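Local structure of hypoxanthine-guanine phosphoribosyltransferase (Leishmania tarentolae, 1PZM) at residues A[121-126]-A[147-152]; A[125-130]-A[153-158]. The protein probably salvages purines, transferring the phosphoribosyl group of 5-phosphoribosylpyrophosphate onto hypoxanthine or guanine to give IMP or GMP. All coordinates share one frame; numbering follows the deposited sequence.

Interaction 1 of 2, residues A[121-126]-A[147-152]; sequences IMLVED and ASLKTV
I121, L123 and E125 on one strand and S148, K150 and V152 on the other supply the backbone groups that hydrogen-bond here, as two neighbouring parallel strands of the central sheet. Five N-H...O bonds join them, the chains running 20° apart. V152 N reaches L123 O at 2.8 Å, and I121 N reaches S148 O at 3.0 Å. CA-H groups of L149, M122, T151 and V124 point at the carbonyls of I121, K150, L123 and V152, in that order.

Apolar contacts lie on both faces. On one, L149 brings its CD1 to within 3.5 Å of CG1 of I121, and the same methyl also meets CG of L123. On the other, the CG1 branch of V152 stands between its own backbone N and carbonyl carbon (chi1 56°), which places it 3.6 Å from SD of M122 and 3.7 Å from CG2 of V124. The thioether of M122 crosses V152 roughly at a right angle, and its CE, past a bend at chi3, ends 3.9 Å from CB of K150. Helix 69-81 covers V124 and V152; helix 132-142 covers I121, L123 and T151.

A water links I121 O to S148 OG, which also bonds H120 ND1. I121 O is thus gripped by two donors, K150 N and the water. Sulfur and methyls pack on the M122/V152 face, while the I121/L149 face joins hydrocarbon and carries T151, whose OG1 bonds L166 O.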
loop_
_atom_site.group_PDB
_atom_site.type_symbol
_atom_site.label_atom_id
_atom_site.label_comp_id
_atom_site.label_asym_id
_atom_site.label_seq_id
_atom_site.Cartn_x
_atom_site.Cartn_y
_atom_site.Cartn_z
ATOM N N ILE A 121 11.075 -2.763 15.144
ATOM C CA ILE A 121 9.873 -2.957 14.329
ATOM C C ILE A 121 8.669 -2.154 14.830
ATOM O O ILE A 121 8.520 -1.891 16.027
ATOM C CB ILE A 121 9.507 -4.457 14.201
ATOM C CG1 ILE A 121 9.076 -5.022 15.532
ATOM C CG2 ILE A 121 10.644 -5.304 13.566
ATOM C CD1 ILE A 121 8.568 -6.449 15.386
ATOM N N MET A 122 7.830 -1.761 13.878
ATOM C CA MET A 122 6.671 -0.939 14.161
ATOM C C MET A 122 5.462 -1.490 13.428
ATOM O O MET A 122 5.431 -1.528 12.148
ATOM C CB MET A 122 6.904 0.494 13.695
ATOM C CG MET A 122 5.712 1.398 14.070
ATOM S SD MET A 122 6.033 3.132 13.869
ATOM C CE MET A 122 7.152 3.333 15.376
ATOM N N LEU A 123 4.461 -1.906 14.206
ATOM C CA LEU A 123 3.221 -2.401 13.615
ATOM C C LEU A 123 2.393 -1.214 13.192
ATOM O O LEU A 123 2.213 -0.240 13.984
ATOM C CB LEU A 123 2.415 -3.256 14.609
ATOM C CG LEU A 123 2.967 -4.656 14.895
ATOM C CD1 LEU A 123 2.328 -5.252 16.126
ATOM C CD2 LEU A 123 2.750 -5.547 13.675
ATOM N N VAL A 124 1.872 -1.286 11.956
ATOM C CA VAL A 124 1.175 -0.158 11.353
ATOM C C VAL A 124 -0.274 -0.592 11.109
ATOM O O VAL A 124 -0.540 -1.517 10.372
ATOM C CB VAL A 124 1.813 0.304 9.999
ATOM C CG1 VAL A 124 0.955 1.438 9.387
ATOM C CG2 VAL A 124 3.269 0.776 10.202
ATOM N N GLU A 125 -1.207 0.084 11.780
ATOM C CA GLU A 125 -2.612 -0.311 11.716
ATOM C C GLU A 125 -3.482 0.841 11.256
ATOM O O GLU A 125 -3.230 2.012 11.616
ATOM C CB GLU A 125 -3.081 -0.671 13.113
ATOM C CG GLU A 125 -2.632 -1.992 13.619
ATOM C CD GLU A 125 -3.715 -3.034 13.484
ATOM O OE1 GLU A 125 -4.207 -3.270 12.345
ATOM O OE2 GLU A 125 -4.096 -3.586 14.554
ATOM N N ASP A 126 -4.554 0.524 10.541
ATOM C CA ASP A 126 -5.480 1.595 10.167
ATOM C C ASP A 126 -6.377 2.020 11.340
ATOM O O ASP A 126 -6.516 3.223 11.629
ATOM C CB ASP A 126 -6.328 1.204 8.965
ATOM C CG ASP A 126 -6.905 -0.171 9.078
ATOM O OD1 ASP A 126 -6.720 -0.874 10.087
ATOM O OD2 ASP A 126 -7.606 -0.656 8.175
ATOM N N ALA A 147 14.594 -6.071 18.487
ATOM C CA ALA A 147 15.196 -5.068 19.363
ATOM C C ALA A 147 14.133 -4.241 20.108
ATOM O O ALA A 147 14.247 -4.070 21.287
ATOM C CB ALA A 147 16.146 -4.152 18.582
ATOM N N SER A 148 13.132 -3.707 19.405
ATOM C CA SER A 148 11.994 -3.063 20.055
ATOM C C SER A 148 10.742 -3.266 19.198
ATOM O O SER A 148 10.817 -3.570 18.001
ATOM C CB SER A 148 12.258 -1.590 20.236
ATOM O OG SER A 148 12.401 -1.033 18.932
ATOM N N LEU A 149 9.586 -3.139 19.836
ATOM C CA LEU A 149 8.316 -3.206 19.146
ATOM C C LEU A 149 7.464 -2.006 19.525
ATOM O O LEU A 149 7.228 -1.747 20.731
ATOM C CB LEU A 149 7.569 -4.459 19.546
ATOM C CG LEU A 149 6.128 -4.414 19.008
ATOM C CD1 LEU A 149 6.170 -4.518 17.463
ATOM C CD2 LEU A 149 5.208 -5.462 19.646
ATOM N N LYS A 150 6.976 -1.295 18.521
ATOM C CA LYS A 150 6.083 -0.183 18.795
ATOM C C LYS A 150 4.888 -0.290 17.832
ATOM O O LYS A 150 4.957 -1.028 16.836
ATOM C CB LYS A 150 6.772 1.187 18.647
ATOM C CG LYS A 150 7.893 1.531 19.671
ATOM C CD LYS A 150 7.391 1.844 21.096
ATOM C CE LYS A 150 8.571 1.778 22.095
ATOM N NZ LYS A 150 8.128 1.442 23.507
ATOM N N THR A 151 3.787 0.397 18.172
ATOM C CA THR A 151 2.598 0.380 17.342
ATOM C C THR A 151 2.193 1.763 16.968
ATOM O O THR A 151 2.119 2.675 17.853
ATOM C CB THR A 151 1.421 -0.286 18.082
ATOM O OG1 THR A 151 1.235 0.374 19.383
ATOM C CG2 THR A 151 1.746 -1.715 18.428
ATOM N N VAL A 152 1.853 1.931 15.694
ATOM C CA VAL A 152 1.267 3.196 15.258
ATOM C C VAL A 152 -0.110 2.895 14.634
ATOM O O VAL A 152 -0.252 1.931 13.839
ATOM C CB VAL A 152 2.205 3.948 14.263
ATOM C CG1 VAL A 152 2.576 3.044 13.024
ATOM C CG2 VAL A 152 1.578 5.283 13.806
HETATM O O HOH W 1 10.567 -0.214 17.183
#

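Interaction 2 of 2, residues A[125-130]-A[153-158]; sequences EDIVDS and VLLDKP. With 5GP (guanosine-5'-monophosphate), chain C.
This is the parallel pairing of a beta-alpha-beta unit at the nucleotide site, where strand 127-128 runs beside the end of strand 148-156; I127 in the first and K157 just past the second bind GMP. Backbone bonds hold the pair through the corner at D126: L154 N to E125 O, L155 N to D126 O at 2.9 Å, V128 N to L155 O, and K157 N to V128 O.

On the V128/V153 face, CG2 of V128 presses on CG2 of V153 at a tight 3.5 Å, the side chains crossing at about a right angle. On the purine side, CD1 of I127 touches CB of L155 and CE of K157, while its CG2 lies 3.4 Å from N9 of GMP. A bend at chi3 (-68°) lets K157 NZ bond N7 at 2.6 Å and O6 at 2.7 Å; A177 O is a further acceptor. D129 N and S130 N donate to phosphate oxygens O1P and O2P, and the ribose O2' to I127 O. A water joins D129 OD2, weakly, to K157 NZ; OD2 also salt-bridges R176.

Helix 132-142 packs on V128 through L134, strand 169-173 flanks L154 and L155, and V179 of strand 179-180 touches I127 and L155.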
loop_
_atom_site.group_PDB
_atom_site.type_symbol
_atom_site.label_atom_id
_atom_site.label_comp_id
_atom_site.label_asym_id
_atom_site.label_seq_id
_atom_site.Cartn_x
_atom_site.Cartn_y
_atom_site.Cartn_z
ATOM N N GLU A 125 -1.207 0.084 11.780
ATOM C CA GLU A 125 -2.612 -0.311 11.716
ATOM C C GLU A 125 -3.482 0.841 11.256
ATOM O O GLU A 125 -3.230 2.012 11.616
ATOM C CB GLU A 125 -3.081 -0.671 13.113
ATOM C CG GLU A 125 -2.632 -1.992 13.619
ATOM C CD GLU A 125 -3.715 -3.034 13.484
ATOM O OE1 GLU A 125 -4.207 -3.270 12.345
ATOM O OE2 GLU A 125 -4.096 -3.586 14.554
ATOM N N ASP A 126 -4.554 0.524 10.541
ATOM C CA ASP A 126 -5.480 1.595 10.167
ATOM C C ASP A 126 -6.377 2.020 11.340
ATOM O O ASP A 126 -6.516 3.223 11.629
ATOM C CB ASP A 126 -6.328 1.204 8.965
ATOM C CG ASP A 126 -6.905 -0.171 9.078
ATOM O OD1 ASP A 126 -6.720 -0.874 10.087
ATOM O OD2 ASP A 126 -7.606 -0.656 8.175
ATOM N N ILE A 127 -6.964 1.061 12.022
ATOM C CA ILE A 127 -7.948 1.356 13.060
ATOM C C ILE A 127 -7.938 0.245 14.082
ATOM O O ILE A 127 -7.836 -0.937 13.738
ATOM C CB ILE A 127 -9.377 1.662 12.440
ATOM C CG1 ILE A 127 -10.356 2.103 13.536
ATOM C CG2 ILE A 127 -9.940 0.477 11.597
ATOM C CD1 ILE A 127 -11.449 3.040 12.991
ATOM N N VAL A 128 -7.992 0.631 15.348
ATOM C CA VAL A 128 -8.050 -0.318 16.449
ATOM C C VAL A 128 -9.319 -0.099 17.247
ATOM O O VAL A 128 -9.586 1.013 17.726
ATOM C CB VAL A 128 -6.800 -0.275 17.343
ATOM C CG1 VAL A 128 -6.916 -1.270 18.504
ATOM C CG2 VAL A 128 -5.525 -0.615 16.524
ATOM N N ASP A 129 -10.094 -1.166 17.439
ATOM C CA ASP A 129 -11.356 -1.043 18.116
ATOM C C ASP A 129 -11.295 -1.863 19.429
ATOM O O ASP A 129 -10.907 -1.313 20.470
ATOM C CB ASP A 129 -12.463 -1.435 17.112
ATOM C CG ASP A 129 -13.860 -1.327 17.687
ATOM O OD1 ASP A 129 -14.071 -0.604 18.695
ATOM O OD2 ASP A 129 -14.826 -1.924 17.161
ATOM N N SER A 130 -11.575 -3.182 19.405
ATOM C CA SER A 130 -11.472 -3.960 20.650
ATOM C C SER A 130 -10.011 -4.190 21.015
ATOM O O SER A 130 -9.713 -4.493 22.165
ATOM C CB SER A 130 -12.142 -5.346 20.495
ATOM O OG SER A 130 -11.387 -6.127 19.537
ATOM N N VAL A 153 -1.118 3.700 14.977
ATOM C CA VAL A 153 -2.495 3.437 14.534
ATOM C C VAL A 153 -3.074 4.759 14.041
ATOM O O VAL A 153 -3.010 5.767 14.792
ATOM C CB VAL A 153 -3.365 2.925 15.796
ATOM C CG1 VAL A 153 -4.859 2.771 15.446
ATOM C CG2 VAL A 153 -2.832 1.573 16.338
ATOM N N LEU A 154 -3.728 4.773 12.879
ATOM C CA LEU A 154 -4.245 6.074 12.389
ATOM C C LEU A 154 -5.439 6.489 13.223
ATOM O O LEU A 154 -5.506 7.629 13.730
ATOM C CB LEU A 154 -4.603 6.045 10.865
ATOM C CG LEU A 154 -5.195 7.338 10.268
ATOM C CD1 LEU A 154 -4.284 8.577 10.460
ATOM C CD2 LEU A 154 -5.549 7.103 8.763
ATOM N N LEU A 155 -6.369 5.537 13.406
ATOM C CA LEU A 155 -7.619 5.821 14.093
ATOM C C LEU A 155 -7.727 4.910 15.283
ATOM O O LEU A 155 -7.853 3.702 15.158
ATOM C CB LEU A 155 -8.813 5.590 13.163
ATOM C CG LEU A 155 -8.874 6.424 11.901
ATOM C CD1 LEU A 155 -10.144 6.022 11.174
ATOM C CD2 LEU A 155 -8.897 7.936 12.310
ATOM N N ASP A 156 -7.714 5.493 16.475
ATOM C CA ASP A 156 -7.867 4.674 17.696
ATOM C C ASP A 156 -9.264 4.888 18.211
ATOM O O ASP A 156 -9.665 6.056 18.438
ATOM C CB ASP A 156 -6.824 5.131 18.744
ATOM C CG ASP A 156 -6.603 4.101 19.826
ATOM O OD1 ASP A 156 -6.018 4.450 20.883
ATOM O OD2 ASP A 156 -6.983 2.908 19.666
ATOM N N LYS A 157 -9.985 3.787 18.489
ATOM C CA LYS A 157 -11.289 3.849 19.163
ATOM C C LYS A 157 -11.205 3.238 20.559
ATOM O O LYS A 157 -11.726 2.106 20.798
ATOM C CB LYS A 157 -12.409 3.166 18.307
ATOM C CG LYS A 157 -12.544 3.788 16.878
ATOM C CD LYS A 157 -13.806 3.280 16.074
ATOM C CE LYS A 157 -13.684 1.883 15.734
ATOM N NZ LYS A 157 -14.592 1.388 14.554
ATOM N N PRO A 158 -10.607 3.973 21.516
ATOM C CA PRO A 158 -10.363 3.401 22.852
ATOM C C PRO A 158 -11.647 3.071 23.626
ATOM O O PRO A 158 -11.652 2.193 24.544
ATOM C CB PRO A 158 -9.485 4.464 23.562
ATOM C CG PRO A 158 -9.752 5.810 22.832
ATOM C CD PRO A 158 -10.130 5.374 21.417
HETATM P P 5GP C . -10.426 -5.079 16.653
HETATM O O1P 5GP C . -9.650 -3.952 17.240
HETATM O O2P 5GP C . -11.709 -5.323 17.365
HETATM O O3P 5GP C . -9.583 -6.283 16.857
HETATM O "O5'" 5GP C . -10.658 -4.793 15.092
HETATM C "C5'" 5GP C . -11.254 -5.749 14.204
HETATM C "C4'" 5GP C . -11.020 -5.402 12.703
HETATM O "O4'" 5GP C . -11.939 -4.429 12.186
HETATM C "C3'" 5GP C . -9.634 -4.859 12.370
HETATM O "O3'" 5GP C . -9.151 -5.375 11.127
HETATM C "C2'" 5GP C . -9.902 -3.366 12.265
HETATM O "O2'" 5GP C . -8.898 -2.744 11.516
HETATM C "C1'" 5GP C . -11.311 -3.274 11.658
HETATM N N9 5GP C . -12.073 -2.078 12.126
HETATM C C8 5GP C . -12.564 -1.752 13.406
HETATM N N7 5GP C . -13.326 -0.575 13.326
HETATM C C5 5GP C . -13.495 -0.373 11.974
HETATM C C6 5GP C . -14.148 0.643 11.263
HETATM O O6 5GP C . -14.702 1.610 11.871
HETATM N N1 5GP C . -14.159 0.605 9.870
HETATM C C2 5GP C . -13.539 -0.451 9.200
HETATM N N2 5GP C . -13.557 -0.538 7.872
HETATM N N3 5GP C . -12.887 -1.431 9.894
HETATM C C4 5GP C . -12.879 -1.381 11.277
HETATM O O HOH W 2 -16.269 0.448 16.401
#

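How the interactions relate
Both contacts are buried and both use strand 148-156, which pairs first with strand 120-125 and then, past the corner at D126, with strand 127-128. The segments overlap at E125 and D126, though D126 touches nothing across interaction 1, and the parallel pairing continues past it; the two centres lie about 13 Å apart. Interaction 1 lies between helices, and its side chains meet mainly as hydrocarbon and sulfur, with a water at one end. Interaction 2 keeps the backbone pairing and some apolar packing but turns polar groups onto GMP: amides to phosphate, a lysine to the purine, a carbonyl to the ribose. GMP is thus met around the strand ends, at 127-130 and at K157.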